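Local coordinates for protein YECBM32 (Yersinia enterocolitica, PDB 2JDA) that binds polygalacturonic acid, the backbone of pectin, as a periplasmic carbohydrate-binding module with an F5/8 type C fold, at residues A[74-79]-A[84-89]. Numbering follows the deposited sequence.
Sequences SIFYSN and WQPLAE
Ile75 with Ala88 and Tyr77 with Gln85 are hydrogen-bonded pairs in an antiparallel beta hairpin. Phe76 and Pro86 form the non-hydrogen-bonded pair between them. The hairpin joins strand 71-78 to strand 85-92, an outermost strand of the five-stranded sheet in this F5/8 type C beta-sandwich. Tyr77 N donates to Gln85 O at 2.8 Å, and Gln85 N returns a bond to Tyr77 O. A classic beta bulge interrupts the pairing: Leu87 and Ala88 both face Ile75. Ile75 O takes Leu87 N at 2.8 Å and, weakly, Ala88 N at 3.4 Å. Ile75 N binds Ala88 O almost straight, at 171° about the hydrogen.

Ile75 CG2 meets Leu87 CD1 on the side that packs against Ile59 of the second sheet. The Tyr77 ring lies across Gln85, with Gln85 CB over one face, 4.0 Å from the ring centroid. Tyr77 CG sits between its backbone N and carbonyl carbon (chi1 66°), which swings the ring over toward strand 85-92. Leu87 CD2 touches Tyr77 CD2. Phe76 CE1 meets Pro86 CB, and Phe76 CB meets Trp84 CE3. Ser78 CB sits over one face of the Trp84 six-membered ring, which also makes a cation-pi contact with Lys114. One water joins Tyr77 OH, at 2.7 Å, to Gln85 OE1, at 2.8 Å.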
ATOM      1  N   SER A  74       8.193   2.037  -1.168  1.00 10.18           N
ATOM      2  CA  SER A  74       8.772   0.757  -1.523  1.00 10.14           C
ATOM      3  C   SER A  74       7.865  -0.364  -1.059  1.00 10.44           C
ATOM      4  O   SER A  74       7.137  -0.181  -0.105  1.00 10.64           O
ATOM      5  CB  SER A  74      10.183   0.586  -0.916  1.00 11.05           C
ATOM      6  OG  SER A  74      11.044   1.595  -1.393  1.00 11.27           O
ATOM      7  N   ILE A  75       7.893  -1.502  -1.746  1.00  9.86           N
ATOM      8  CA  ILE A  75       7.043  -2.654  -1.385  1.00 10.41           C
ATOM      9  C   ILE A  75       7.887  -3.863  -1.189  1.00 10.04           C
ATOM     10  O   ILE A  75       8.747  -4.160  -2.025  1.00 10.36           O
ATOM     11  CB  ILE A  75       6.013  -3.017  -2.467  1.00 12.14           C
ATOM     12  CG1 ILE A  75       5.232  -1.819  -2.921  1.00 13.81           C
ATOM     13  CG2 ILE A  75       5.056  -4.072  -1.970  1.00 14.88           C
ATOM     14  CD1 ILE A  75       4.401  -2.071  -4.159  1.00 15.92           C
ATOM     15  N   PHE A  76       7.630  -4.567  -0.090  1.00  9.85           N
ATOM     16  CA  PHE A  76       8.354  -5.753   0.328  1.00 10.14           C
ATOM     17  C   PHE A  76       7.383  -6.888   0.611  1.00  9.97           C
ATOM     18  O   PHE A  76       6.210  -6.644   0.940  1.00 10.30           O
ATOM     19  CB  PHE A  76       9.220  -5.501   1.576  1.00  9.95           C
ATOM     20  CG  PHE A  76      10.254  -4.464   1.367  1.00 10.69           C
ATOM     21  CD1 PHE A  76      11.527  -4.812   0.932  1.00 11.68           C
ATOM     22  CD2 PHE A  76       9.951  -3.120   1.530  1.00 11.97           C
ATOM     23  CE1 PHE A  76      12.487  -3.806   0.709  1.00 12.33           C
ATOM     24  CE2 PHE A  76      10.891  -2.141   1.309  1.00 12.56           C
ATOM     25  CZ  PHE A  76      12.154  -2.507   0.863  1.00 12.60           C
ATOM     26  N   TYR A  77       7.879  -8.107   0.466  1.00 10.64           N
ATOM     27  CA  TYR A  77       7.081  -9.273   0.807  1.00 10.72           C
ATOM     28  C   TYR A  77       7.873 -10.237   1.683  1.00 10.71           C
ATOM     29  O   TYR A  77       9.101 -10.263   1.703  1.00 11.00           O
ATOM     30  CB  TYR A  77       6.552  -9.996  -0.437  1.00 11.63           C
ATOM     31  CG  TYR A  77       7.614 -10.646  -1.317  1.00 11.01           C
ATOM     32  CD1 TYR A  77       7.885 -12.008  -1.223  1.00 13.56           C
ATOM     33  CD2 TYR A  77       8.359  -9.895  -2.219  1.00 12.05           C
ATOM     34  CE1 TYR A  77       8.883 -12.605  -2.060  1.00 14.29           C
ATOM     35  CE2 TYR A  77       9.349 -10.483  -3.021  1.00 14.07           C
ATOM     36  CZ  TYR A  77       9.581 -11.836  -2.955  1.00 15.34           C
ATOM     37  OH  TYR A  77      10.583 -12.376  -3.772  1.00 18.13           O
ATOM     38  N   SER A  78       7.146 -11.081   2.412  1.00 11.05           N
ATOM     39  CA  SER A  78       7.743 -12.005   3.379  1.00 11.38           C
ATOM     40  C   SER A  78       6.750 -13.109   3.725  1.00 11.53           C
ATOM     41  O   SER A  78       5.529 -12.905   3.651  1.00 11.16           O
ATOM     42  CB  SER A  78       8.073 -11.251   4.682  1.00 10.87           C
ATOM     43  OG  SER A  78       8.638 -12.060   5.673  1.00 13.28           O
ATOM     44  N   ASN A  79       7.297 -14.259   4.108  1.00 11.56           N
ATOM     45  CA  ASN A  79       6.490 -15.297   4.699  1.00 12.89           C
ATOM     46  C   ASN A  79       6.500 -15.295   6.224  1.00 13.64           C
ATOM     47  O   ASN A  79       5.592 -15.854   6.836  1.00 16.23           O
ATOM     48  CB  ASN A  79       6.952 -16.660   4.195  1.00 13.56           C
ATOM     49  CG  ASN A  79       6.546 -16.908   2.773  1.00 15.16           C
ATOM     50  OD1 ASN A  79       5.522 -16.413   2.312  1.00 15.40           O
ATOM     51  ND2 ASN A  79       7.343 -17.724   2.069  1.00 16.01           N
ATOM     52  N   TRP A  84      12.576  -9.756   4.656  1.00 11.98           N
ATOM     53  CA  TRP A  84      11.862  -9.103   3.584  1.00 11.20           C
ATOM     54  C   TRP A  84      12.654  -9.143   2.292  1.00 11.11           C
ATOM     55  O   TRP A  84      13.884  -8.984   2.284  1.00 12.87           O
ATOM     56  CB  TRP A  84      11.585  -7.636   3.967  1.00 11.08           C
ATOM     57  CG  TRP A  84      10.761  -7.506   5.212  1.00 10.64           C
ATOM     58  CD1 TRP A  84      11.216  -7.348   6.476  1.00 11.43           C
ATOM     59  CD2 TRP A  84       9.325  -7.638   5.325  1.00 10.25           C
ATOM     60  NE1 TRP A  84      10.177  -7.340   7.362  1.00 12.56           N
ATOM     61  CE2 TRP A  84       9.007  -7.550   6.688  1.00 10.86           C
ATOM     62  CE3 TRP A  84       8.267  -7.810   4.405  1.00  9.66           C
ATOM     63  CZ2 TRP A  84       7.699  -7.614   7.148  1.00 11.61           C
ATOM     64  CZ3 TRP A  84       6.982  -7.891   4.868  1.00 11.16           C
ATOM     65  CH2 TRP A  84       6.714  -7.793   6.222  1.00 10.92           C
ATOM     66  N   GLN A  85      11.912  -9.297   1.189  1.00 10.61           N
ATOM     67  CA  GLN A  85      12.412  -9.154  -0.162  1.00 11.44           C
ATOM     68  C   GLN A  85      11.653  -8.067  -0.896  1.00 11.48           C
ATOM     69  O   GLN A  85      10.440  -7.922  -0.727  1.00 11.02           O
ATOM     70  CB  GLN A  85      12.292 -10.466  -0.916  1.00 14.52           C
ATOM     71  CG  GLN A  85      13.283 -11.532  -0.414  1.00 18.56           C
ATOM     72  CD  GLN A  85      13.301 -12.726  -1.371  1.00 23.28           C
ATOM     73  OE1 GLN A  85      12.464 -13.556  -1.242  1.00 24.91           O
ATOM     74  NE2 GLN A  85      14.153 -12.696  -2.407  1.00 26.81           N
ATOM     75  N   PRO A  86      12.327  -7.276  -1.706  1.00 11.56           N
ATOM     76  CA  PRO A  86      11.636  -6.217  -2.412  1.00 12.80           C
ATOM     77  C   PRO A  86      10.863  -6.694  -3.609  1.00 12.60           C
ATOM     78  O   PRO A  86      11.397  -7.504  -4.422  1.00 14.38           O
ATOM     79  CB  PRO A  86      12.757  -5.299  -2.839  1.00 13.01           C
ATOM     80  CG  PRO A  86      13.865  -6.183  -2.979  1.00 13.40           C
ATOM     81  CD  PRO A  86      13.770  -7.268  -1.976  1.00 13.79           C
ATOM     82  N   LEU A  87       9.651  -6.153  -3.759  1.00 12.98           N
ATOM     83  CA  LEU A  87       8.970  -6.185  -5.052  1.00 14.02           C
ATOM     84  C   LEU A  87       9.417  -5.038  -5.908  1.00 14.18           C
ATOM     85  O   LEU A  87       9.589  -5.231  -7.126  1.00 16.85           O
ATOM     86  CB  LEU A  87       7.488  -6.099  -4.915  1.00 15.01           C
ATOM     87  CG  LEU A  87       6.730  -7.293  -4.388  1.00 17.35           C
ATOM     88  CD1 LEU A  87       5.227  -7.008  -4.304  1.00 17.91           C
ATOM     89  CD2 LEU A  87       7.005  -8.555  -5.268  1.00 18.58           C
ATOM     90  N   ALA A  88       9.614  -3.866  -5.310  1.00 12.88           N
ATOM     91  CA  ALA A  88      10.163  -2.681  -5.931  1.00 13.15           C
ATOM     92  C   ALA A  88      10.490  -1.644  -4.874  1.00 12.85           C
ATOM     93  O   ALA A  88       9.805  -1.532  -3.859  1.00 13.85           O
ATOM     94  CB  ALA A  88       9.167  -2.105  -6.977  1.00 14.34           C
ATOM     95  N   GLU A  89      11.512  -0.852  -5.117  1.00 14.02           N
ATOM     96  CA  GLU A  89      11.919   0.195  -4.208  1.00 13.76           C
ATOM     97  C   GLU A  89      11.919   1.556  -4.911  1.00 15.29           C
ATOM     98  O   GLU A  89      12.200   1.644  -6.135  1.00 17.54           O
ATOM     99  CB  GLU A  89      13.277  -0.082  -3.584  1.00 14.46           C
ATOM    100  CG  GLU A  89      13.324  -1.292  -2.703  1.00 14.21           C
ATOM    101  CD  GLU A  89      14.613  -1.378  -1.899  1.00 17.23           C
ATOM    102  OE1 GLU A  89      14.800  -0.606  -0.917  1.00 17.37           O
ATOM    103  OE2 GLU A  89      15.422  -2.266  -2.223  1.00 19.36           O
TER
HETATM  104  O   HOH W   1      13.210   1.186   0.287  1.00 12.32           O
HETATM  105  O   HOH W   2      11.555 -14.865  -3.486  1.00 24.40           O